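Local coordinates for folylpolyglutamate synthase (FolC) (Helicobacter pylori, PDB 6K8C), which probably adds glutamate to dihydropteroate and then to reduced folates, using ATP, to make dihydrofolate and folylpolyglutamates, at residues N40-I45 with Q108-H113; S101-A106 with V130-D135; D319-L324 with K351-T356. All coordinates share one frame; numbering follows the deposited sequence.

Overall arrangement
Interactions 1 and 2 lie side by side, their centres 11 Å apart, and share helix 100-110: interaction 1 uses its C-terminal end at the surface, interaction 2 its N-terminal half, where most of the touching residues are buried. They also touch each other, I45 CD1 lying 3.4 Å from A133 O. Interaction 3 belongs to the other end of the molecule, about 50 Å from interaction 1 and 44 Å from interaction 2 between centres, in the Mur ligase glutamate ligase domain, and is partly buried. None of the three has a hydrogen bond across it. Interactions 2 and 3 rest largely on aliphatic packing between helices, whereas surface interaction 1 combines an aromatic ring with an imidazole and a backbone carbonyl.

Interaction 1 (N40-I45 with Q108-H113); sequences NAFFEI and QQLQSH
A41, in the last turn of helix 28-41, turns its CB to the H113 imidazole, 3.9 Å from CE1; the small methyl meets the imidazole without blocking the neighbouring F42 ring. F42 follows as the first residue to leave helical geometry, and its ring carries most of the contact. With CG beside the backbone N and anti to the carbonyl carbon (chi1 -72°), the ring reaches across to the end of helix 100-110. Its far edge meets the backbone O of Q109 nearly in the ring plane, F42 CZ to Q109 O 3.5 Å, so the slightly positive C-H rim faces a carbonyl oxygen. CE2 sits over one face of the H113 imidazole, toward its rim, with the ring planes inclined at 52°. L110 supplies the aliphatic partner, its CD2 4.0 Å from F42 CE2. The imidazole is carried by a type I turn from L110 to H113, closed by the bond from H113 N to L110 O (3.1 Å). H113 is also the N-cap residue of helix 114-118, whose F115 touches both A41 and F42. L110, which is buried, also packs on F38 of helix 28-41 and on Y124, L128 and M131 of helix 121-132, so the contact joins the ends of helices 28-41 and 100-110 beside helix 121-132.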
loop_
_atom_site.group_PDB
_atom_site.type_symbol
_atom_site.label_atom_id
_atom_site.label_comp_id
_atom_site.label_asym_id
_atom_site.label_seq_id
_atom_site.Cartn_x
_atom_site.Cartn_y
_atom_site.Cartn_z
ATOM N N ASN A 40 -5.527 -0.681 28.309
ATOM C CA ASN A 40 -5.557 -1.060 29.719
ATOM C C ASN A 40 -4.598 -2.213 29.997
ATOM O O ASN A 40 -3.773 -2.142 30.915
ATOM C CB ASN A 40 -6.981 -1.439 30.132
ATOM C CG ASN A 40 -7.862 -0.225 30.406
ATOM O OD1 ASN A 40 -7.376 0.853 30.760
ATOM N ND2 ASN A 40 -9.169 -0.405 30.262
ATOM N N ALA A 41 -4.683 -3.284 29.203
ATOM C CA ALA A 41 -3.876 -4.467 29.486
ATOM C C ALA A 41 -2.409 -4.270 29.136
ATOM O O ALA A 41 -1.546 -4.943 29.707
ATOM C CB ALA A 41 -4.424 -5.682 28.734
ATOM N N PHE A 42 -2.100 -3.373 28.204
ATOM C CA PHE A 42 -0.714 -3.195 27.797
ATOM C C PHE A 42 -0.241 -1.760 28.004
ATOM O O PHE A 42 0.339 -1.451 29.047
ATOM C CB PHE A 42 -0.530 -3.635 26.340
ATOM C CG PHE A 42 -0.593 -5.122 26.157
ATOM C CD1 PHE A 42 0.557 -5.883 26.242
ATOM C CD2 PHE A 42 -1.799 -5.761 25.914
ATOM C CE1 PHE A 42 0.515 -7.251 26.085
ATOM C CE2 PHE A 42 -1.846 -7.134 25.757
ATOM C CZ PHE A 42 -0.689 -7.878 25.842
ATOM N N PHE A 43 -0.469 -0.879 27.035
ATOM C CA PHE A 43 0.067 0.473 27.135
ATOM C C PHE A 43 -0.652 1.397 26.164
ATOM O O PHE A 43 -1.291 0.959 25.203
ATOM C CB PHE A 43 1.574 0.489 26.868
ATOM C CG PHE A 43 1.959 -0.011 25.502
ATOM C CD1 PHE A 43 2.012 0.862 24.422
ATOM C CD2 PHE A 43 2.272 -1.345 25.299
ATOM C CE1 PHE A 43 2.360 0.414 23.167
ATOM C CE2 PHE A 43 2.625 -1.803 24.043
ATOM C CZ PHE A 43 2.668 -0.921 22.972
ATOM N N GLU A 44 -0.526 2.696 26.435
ATOM C CA GLU A 44 -0.950 3.755 25.530
ATOM C C GLU A 44 0.289 4.174 24.746
ATOM O O GLU A 44 1.220 4.750 25.316
ATOM C CB GLU A 44 -1.543 4.924 26.312
ATOM C CG GLU A 44 -2.189 6.019 25.486
ATOM C CD GLU A 44 -3.509 6.472 26.091
ATOM O OE1 GLU A 44 -4.232 7.269 25.453
ATOM O OE2 GLU A 44 -3.826 6.018 27.212
ATOM N N ILE A 45 0.311 3.868 23.446
ATOM C CA ILE A 45 1.520 4.070 22.653
ATOM C C ILE A 45 1.928 5.545 22.665
ATOM O O ILE A 45 1.091 6.450 22.551
ATOM C CB ILE A 45 1.311 3.541 21.219
ATOM C CG1 ILE A 45 2.610 3.633 20.417
ATOM C CG2 ILE A 45 0.183 4.290 20.509
ATOM C CD1 ILE A 45 2.765 2.558 19.358
ATOM N N GLN A 108 2.553 -13.783 20.667
ATOM C CA GLN A 108 2.493 -14.596 21.880
ATOM C C GLN A 108 2.004 -13.781 23.073
ATOM O O GLN A 108 1.283 -14.301 23.931
ATOM C CB GLN A 108 3.861 -15.210 22.171
ATOM C CG GLN A 108 4.144 -16.492 21.396
ATOM C CD GLN A 108 2.979 -17.475 21.435
ATOM O OE1 GLN A 108 2.390 -17.718 22.488
ATOM N NE2 GLN A 108 2.649 -18.046 20.283
ATOM N N GLN A 109 2.369 -12.497 23.136
ATOM C CA GLN A 109 1.884 -11.649 24.220
ATOM C C GLN A 109 0.404 -11.323 24.058
ATOM O O GLN A 109 -0.327 -11.224 25.051
ATOM C CB GLN A 109 2.702 -10.358 24.291
ATOM C CG GLN A 109 4.196 -10.559 24.483
ATOM C CD GLN A 109 4.945 -9.243 24.573
ATOM O OE1 GLN A 109 5.861 -8.981 23.793
ATOM N NE2 GLN A 109 4.554 -8.403 25.526
ATOM N N LEU A 110 -0.059 -11.142 22.816
ATOM C CA LEU A 110 -1.436 -10.711 22.590
ATOM C C LEU A 110 -2.442 -11.847 22.748
ATOM O O LEU A 110 -3.548 -11.629 23.258
ATOM C CB LEU A 110 -1.582 -10.114 21.189
ATOM C CG LEU A 110 -1.011 -8.727 20.917
ATOM C CD1 LEU A 110 -1.254 -8.361 19.461
ATOM C CD2 LEU A 110 -1.655 -7.716 21.844
ATOM N N GLN A 111 -2.094 -13.047 22.282
ATOM C CA GLN A 111 -3.095 -14.083 22.045
ATOM C C GLN A 111 -3.812 -14.534 23.314
ATOM O O GLN A 111 -4.913 -15.085 23.220
ATOM C CB GLN A 111 -2.447 -15.287 21.357
ATOM C CG GLN A 111 -1.203 -15.815 22.056
ATOM C CD GLN A 111 -1.533 -16.712 23.234
ATOM O OE1 GLN A 111 -2.546 -17.411 23.230
ATOM N NE2 GLN A 111 -0.684 -16.688 24.255
ATOM N N SER A 112 -3.229 -14.311 24.490
ATOM C CA SER A 112 -3.834 -14.787 25.728
ATOM C C SER A 112 -4.970 -13.904 26.224
ATOM O O SER A 112 -5.551 -14.205 27.270
ATOM C CB SER A 112 -2.770 -14.911 26.824
ATOM O OG SER A 112 -1.849 -13.834 26.771
ATOM N N HIS A 113 -5.308 -12.835 25.515
ATOM C CA HIS A 113 -6.338 -11.912 25.961
ATOM C C HIS A 113 -7.594 -12.063 25.117
ATOM O O HIS A 113 -7.529 -12.327 23.912
ATOM C CB HIS A 113 -5.838 -10.468 25.907
ATOM C CG HIS A 113 -4.642 -10.219 26.771
ATOM N ND1 HIS A 113 -4.710 -9.508 27.949
ATOM C CD2 HIS A 113 -3.349 -10.594 26.632
ATOM C CE1 HIS A 113 -3.510 -9.452 28.497
ATOM N NE2 HIS A 113 -2.666 -10.105 27.718
#

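Interaction 2 (S101-A106 with V130-D135); sequences SVLENA and VMLAKD
L132 reaches over to helix 100-110 with its forked end, and each methyl finds a different neighbour. CD2 lies 3.6 Å from CG1 of V102, while CD1 meets CD1 of L103 at 4.0 Å. The leucine crosses both side chains obliquely, and methyl groups at the branch ends make each meeting. The first torsion of L132 (chi1 -68°) sets CG beside its own backbone N and anti to the carbonyl carbon, sending the fork toward the other helix although the CB itself does not point straight at it. V102 answers with CG1, the branch anti to its backbone N; its beta-branching fixes a methyl close to the backbone at this exposed edge. L103, which is buried, instead extends a longer arm to reach the other branch of the leucine.

These residues join helices 100-110 and 121-132 of the Mur ligase middle domain, a domain of the P-loop NTPase type built round a mixed, mostly parallel sheet. L132 also packs on L77 of strand 76-79, so this residue joins the helix pair to that sheet.

One turn on from V102, A106 points at helix 121-132, and its small side chain allows the closest backbone approach of the two segments: A106 CA and M131 CA are 6.2 Å apart. The A106 CB rests 4.1 Å from M131 CB and equally near L132 CD2, touching both residues. Beyond its CB, the M131 chain bends at both chi2 and chi3, and the flexible thioether side chain packs on F38, F42, Q109 and L110.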
loop_
_atom_site.group_PDB
_atom_site.type_symbol
_atom_site.label_atom_id
_atom_site.label_comp_id
_atom_site.label_asym_id
_atom_site.label_seq_id
_atom_site.Cartn_x
_atom_site.Cartn_y
_atom_site.Cartn_z
ATOM N N SER A 101 10.677 -13.807 14.278
ATOM C CA SER A 101 10.631 -14.092 15.708
ATOM C C SER A 101 10.127 -12.898 16.503
ATOM O O SER A 101 9.449 -13.078 17.521
ATOM C CB SER A 101 12.009 -14.531 16.204
ATOM O OG SER A 101 13.033 -13.797 15.556
ATOM N N VAL A 102 10.436 -11.678 16.053
ATOM C CA VAL A 102 9.904 -10.484 16.704
ATOM C C VAL A 102 8.388 -10.428 16.557
ATOM O O VAL A 102 7.666 -10.084 17.502
ATOM C CB VAL A 102 10.573 -9.224 16.123
ATOM C CG1 VAL A 102 9.932 -7.969 16.690
ATOM C CG2 VAL A 102 12.072 -9.239 16.402
ATOM N N LEU A 103 7.884 -10.762 15.368
ATOM C CA LEU A 103 6.442 -10.767 15.142
ATOM C C LEU A 103 5.756 -11.873 15.941
ATOM O O LEU A 103 4.693 -11.652 16.534
ATOM C CB LEU A 103 6.162 -10.926 13.648
ATOM C CG LEU A 103 4.705 -10.940 13.185
ATOM C CD1 LEU A 103 3.961 -9.695 13.656
ATOM C CD2 LEU A 103 4.649 -11.067 11.672
ATOM N N GLU A 104 6.346 -13.069 15.967
ATOM C CA GLU A 104 5.755 -14.163 16.736
ATOM C C GLU A 104 5.720 -13.834 18.225
ATOM O O GLU A 104 4.770 -14.198 18.927
ATOM C CB GLU A 104 6.527 -15.457 16.474
ATOM C CG GLU A 104 6.121 -16.622 17.370
ATOM C CD GLU A 104 4.714 -17.136 17.094
ATOM O OE1 GLU A 104 4.174 -16.874 15.997
ATOM O OE2 GLU A 104 4.149 -17.817 17.977
ATOM N N ASN A 105 6.733 -13.116 18.716
ATOM C CA ASN A 105 6.761 -12.738 20.125
ATOM C C ASN A 105 5.646 -11.755 20.464
ATOM O O ASN A 105 5.025 -11.856 21.529
ATOM C CB ASN A 105 8.128 -12.152 20.478
ATOM C CG ASN A 105 8.151 -11.524 21.853
ATOM O OD1 ASN A 105 8.086 -10.302 21.991
ATOM N ND2 ASN A 105 8.235 -12.359 22.882
ATOM N N ALA A 106 5.377 -10.791 19.581
ATOM C CA ALA A 106 4.257 -9.885 19.818
ATOM C C ALA A 106 2.938 -10.645 19.831
ATOM O O ALA A 106 2.062 -10.379 20.662
ATOM C CB ALA A 106 4.232 -8.787 18.750
ATOM N N VAL A 130 0.806 -1.971 16.701
ATOM C CA VAL A 130 0.985 -1.149 17.896
ATOM C C VAL A 130 1.955 -1.815 18.861
ATOM O O VAL A 130 2.795 -1.145 19.476
ATOM C CB VAL A 130 -0.371 -0.869 18.567
ATOM C CG1 VAL A 130 -0.178 -0.004 19.823
ATOM C CG2 VAL A 130 -1.322 -0.210 17.588
ATOM N N MET A 131 1.858 -3.141 19.014
ATOM C CA MET A 131 2.792 -3.856 19.881
ATOM C C MET A 131 4.221 -3.712 19.375
ATOM O O MET A 131 5.151 -3.447 20.149
ATOM C CB MET A 131 2.405 -5.336 19.971
ATOM C CG MET A 131 1.278 -5.636 20.943
ATOM S SD MET A 131 1.739 -5.373 22.673
ATOM C CE MET A 131 3.022 -6.604 22.869
ATOM N N LEU A 132 4.412 -3.876 18.065
ATOM C CA LEU A 132 5.743 -3.777 17.483
ATOM C C LEU A 132 6.312 -2.369 17.561
ATOM O O LEU A 132 7.537 -2.216 17.548
ATOM C CB LEU A 132 5.709 -4.236 16.029
ATOM C CG LEU A 132 5.446 -5.722 15.812
ATOM C CD1 LEU A 132 5.212 -6.002 14.338
ATOM C CD2 LEU A 132 6.604 -6.544 16.342
ATOM N N ALA A 133 5.459 -1.346 17.644
ATOM C CA ALA A 133 5.892 0.047 17.648
ATOM C C ALA A 133 5.974 0.638 19.052
ATOM O O ALA A 133 6.074 1.862 19.190
ATOM C CB ALA A 133 4.954 0.892 16.783
ATOM N N LYS A 134 5.947 -0.210 20.086
ATOM C CA LYS A 134 5.923 0.253 21.473
ATOM C C LYS A 134 7.002 1.292 21.761
ATOM O O LYS A 134 6.748 2.283 22.459
ATOM C CB LYS A 134 6.086 -0.949 22.410
ATOM C CG LYS A 134 6.135 -0.607 23.894
ATOM C CD LYS A 134 6.676 -1.791 24.691
ATOM C CE LYS A 134 6.014 -1.904 26.052
ATOM N NZ LYS A 134 6.054 -0.616 26.796
ATOM N N ASP A 135 8.212 1.083 21.244
ATOM C CA ASP A 135 9.337 1.971 21.508
ATOM C C ASP A 135 9.729 2.801 20.290
ATOM O O ASP A 135 10.875 3.258 20.199
ATOM C CB ASP A 135 10.542 1.174 22.004
ATOM C CG ASP A 135 10.250 0.425 23.288
ATOM O OD1 ASP A 135 9.736 1.055 24.235
ATOM O OD2 ASP A 135 10.525 -0.791 23.340
#

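Interaction 3 (D319-L324 with K351-T356); sequences DAFLVL and KGILET
I353 points from helix 347-357 toward helix 320-327, and its two branches divide the work. CG2, anti to the backbone N, lies against the backbone of F321, 3.7 Å from its CA, and is also 4.1 Å from CD1 of L324. CD1, at the end of the other branch, reaches A320 CB. A beta-branched residue suits the place because one CB sends out two arms, CG2 for F321 and L324 and CD1 for A320.

F321 contributes its backbone and one edge of its ring. Its CG is anti to the backbone N (chi1 172°), which lays the ring so that CG2 of I353 meets its edge, while CE1 comes to 4.1 Å from T356 CG2, near one turn further along helix 347-357.

Parallel neighbouring strands 308-312, 331-336 and 361-363 of the Mur ligase glutamate ligase domain are linked by two successive beta-alpha-beta crossovers, whose helices meet here with axes 10.0 Å apart, crossing at -42°. They pack side by side on the same face of the sheet, L324 on L310 and Y312, L354 on Y361. These two buried leucines meet through their methyls, L324 CD1 3.8 Å from L354 CD2. At the helix start, D319 serves as N-cap, its OD1 accepting from L322 N.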
loop_
_atom_site.group_PDB
_atom_site.type_symbol
_atom_site.label_atom_id
_atom_site.label_comp_id
_atom_site.label_asym_id
_atom_site.label_seq_id
_atom_site.Cartn_x
_atom_site.Cartn_y
_atom_site.Cartn_z
ATOM N N ASP A 319 -8.818 1.109 -16.114
ATOM C CA ASP A 319 -8.705 1.355 -17.552
ATOM C C ASP A 319 -7.761 0.313 -18.142
ATOM O O ASP A 319 -6.597 0.578 -18.451
ATOM C CB ASP A 319 -8.218 2.775 -17.815
ATOM C CG ASP A 319 -8.319 3.172 -19.282
ATOM O OD1 ASP A 319 -8.592 2.296 -20.132
ATOM O OD2 ASP A 319 -8.119 4.369 -19.582
ATOM N N ALA A 320 -8.290 -0.902 -18.305
ATOM C CA ALA A 320 -7.483 -1.999 -18.827
ATOM C C ALA A 320 -6.977 -1.698 -20.231
ATOM O O ALA A 320 -5.830 -2.017 -20.566
ATOM C CB ALA A 320 -8.291 -3.294 -18.820
ATOM N N PHE A 321 -7.818 -1.077 -21.063
ATOM C CA PHE A 321 -7.440 -0.809 -22.447
ATOM C C PHE A 321 -6.164 0.022 -22.519
ATOM O O PHE A 321 -5.209 -0.342 -23.216
ATOM C CB PHE A 321 -8.591 -0.102 -23.176
ATOM C CG PHE A 321 -8.229 0.381 -24.545
ATOM C CD1 PHE A 321 -8.307 -0.470 -25.636
ATOM C CD2 PHE A 321 -7.806 1.688 -24.748
ATOM C CE1 PHE A 321 -7.975 -0.033 -26.899
ATOM C CE2 PHE A 321 -7.465 2.129 -26.011
ATOM C CZ PHE A 321 -7.549 1.270 -27.088
ATOM N N LEU A 322 -6.133 1.148 -21.807
ATOM C CA LEU A 322 -4.981 2.039 -21.883
ATOM C C LEU A 322 -3.723 1.366 -21.345
ATOM O O LEU A 322 -2.640 1.497 -21.930
ATOM C CB LEU A 322 -5.272 3.327 -21.116
ATOM C CG LEU A 322 -4.181 4.398 -21.139
ATOM C CD1 LEU A 322 -3.719 4.647 -22.564
ATOM C CD2 LEU A 322 -4.681 5.682 -20.487
ATOM N N VAL A 323 -3.849 0.635 -20.238
ATOM C CA VAL A 323 -2.688 -0.020 -19.641
ATOM C C VAL A 323 -2.096 -1.038 -20.609
ATOM O O VAL A 323 -0.879 -1.081 -20.827
ATOM C CB VAL A 323 -3.080 -0.659 -18.298
ATOM C CG1 VAL A 323 -2.132 -1.789 -17.939
ATOM C CG2 VAL A 323 -3.115 0.408 -17.210
ATOM N N LEU A 324 -2.953 -1.856 -21.227
ATOM C CA LEU A 324 -2.471 -2.842 -22.186
ATOM C C LEU A 324 -1.931 -2.179 -23.448
ATOM O O LEU A 324 -0.981 -2.684 -24.062
ATOM C CB LEU A 324 -3.591 -3.825 -22.529
ATOM C CG LEU A 324 -4.051 -4.678 -21.340
ATOM C CD1 LEU A 324 -5.396 -5.328 -21.618
ATOM C CD2 LEU A 324 -3.001 -5.728 -21.011
ATOM N N LYS A 351 -11.109 -10.279 -23.166
ATOM C CA LYS A 351 -10.722 -10.844 -24.454
ATOM C C LYS A 351 -11.000 -9.874 -25.595
ATOM O O LYS A 351 -10.246 -9.836 -26.575
ATOM C CB LYS A 351 -11.457 -12.162 -24.698
ATOM C CG LYS A 351 -10.869 -13.372 -23.979
ATOM C CD LYS A 351 -11.600 -14.646 -24.396
ATOM C CE LYS A 351 -10.928 -15.896 -23.841
ATOM N NZ LYS A 351 -11.746 -17.122 -24.077
ATOM N N GLY A 352 -12.075 -9.090 -25.489
ATOM C CA GLY A 352 -12.393 -8.141 -26.543
ATOM C C GLY A 352 -11.443 -6.964 -26.584
ATOM O O GLY A 352 -11.145 -6.439 -27.662
ATOM N N ILE A 353 -10.964 -6.526 -25.417
ATOM C CA ILE A 353 -9.959 -5.468 -25.381
ATOM C C ILE A 353 -8.671 -5.947 -26.031
ATOM O O ILE A 353 -8.058 -5.235 -26.839
ATOM C CB ILE A 353 -9.726 -5.009 -23.931
ATOM C CG1 ILE A 353 -10.992 -4.357 -23.373
ATOM C CG2 ILE A 353 -8.532 -4.057 -23.851
ATOM C CD1 ILE A 353 -10.978 -4.177 -21.872
ATOM N N LEU A 354 -8.249 -7.169 -25.700
ATOM C CA LEU A 354 -7.026 -7.712 -26.276
ATOM C C LEU A 354 -7.163 -7.890 -27.780
ATOM O O LEU A 354 -6.196 -7.700 -28.526
ATOM C CB LEU A 354 -6.678 -9.038 -25.593
ATOM C CG LEU A 354 -6.367 -8.878 -24.103
ATOM C CD1 LEU A 354 -6.550 -10.184 -23.352
ATOM C CD2 LEU A 354 -4.950 -8.343 -23.917
ATOM N N GLU A 355 -8.362 -8.245 -28.246
ATOM C CA GLU A 355 -8.573 -8.378 -29.683
ATOM C C GLU A 355 -8.558 -7.016 -30.370
ATOM O O GLU A 355 -7.967 -6.867 -31.445
ATOM C CB GLU A 355 -9.881 -9.123 -29.954
ATOM C CG GLU A 355 -9.732 -10.640 -29.885
ATOM C CD GLU A 355 -11.035 -11.354 -29.568
ATOM O OE1 GLU A 355 -12.112 -10.801 -29.875
ATOM O OE2 GLU A 355 -10.982 -12.473 -29.010
ATOM N N THR A 356 -9.183 -6.006 -29.759
ATOM C CA THR A 356 -9.088 -4.651 -30.295
ATOM C C THR A 356 -7.634 -4.211 -30.412
ATOM O O THR A 356 -7.248 -3.557 -31.389
ATOM C CB THR A 356 -9.864 -3.672 -29.409
ATOM O OG1 THR A 356 -11.259 -3.995 -29.432
ATOM C CG2 THR A 356 -9.666 -2.236 -29.887
#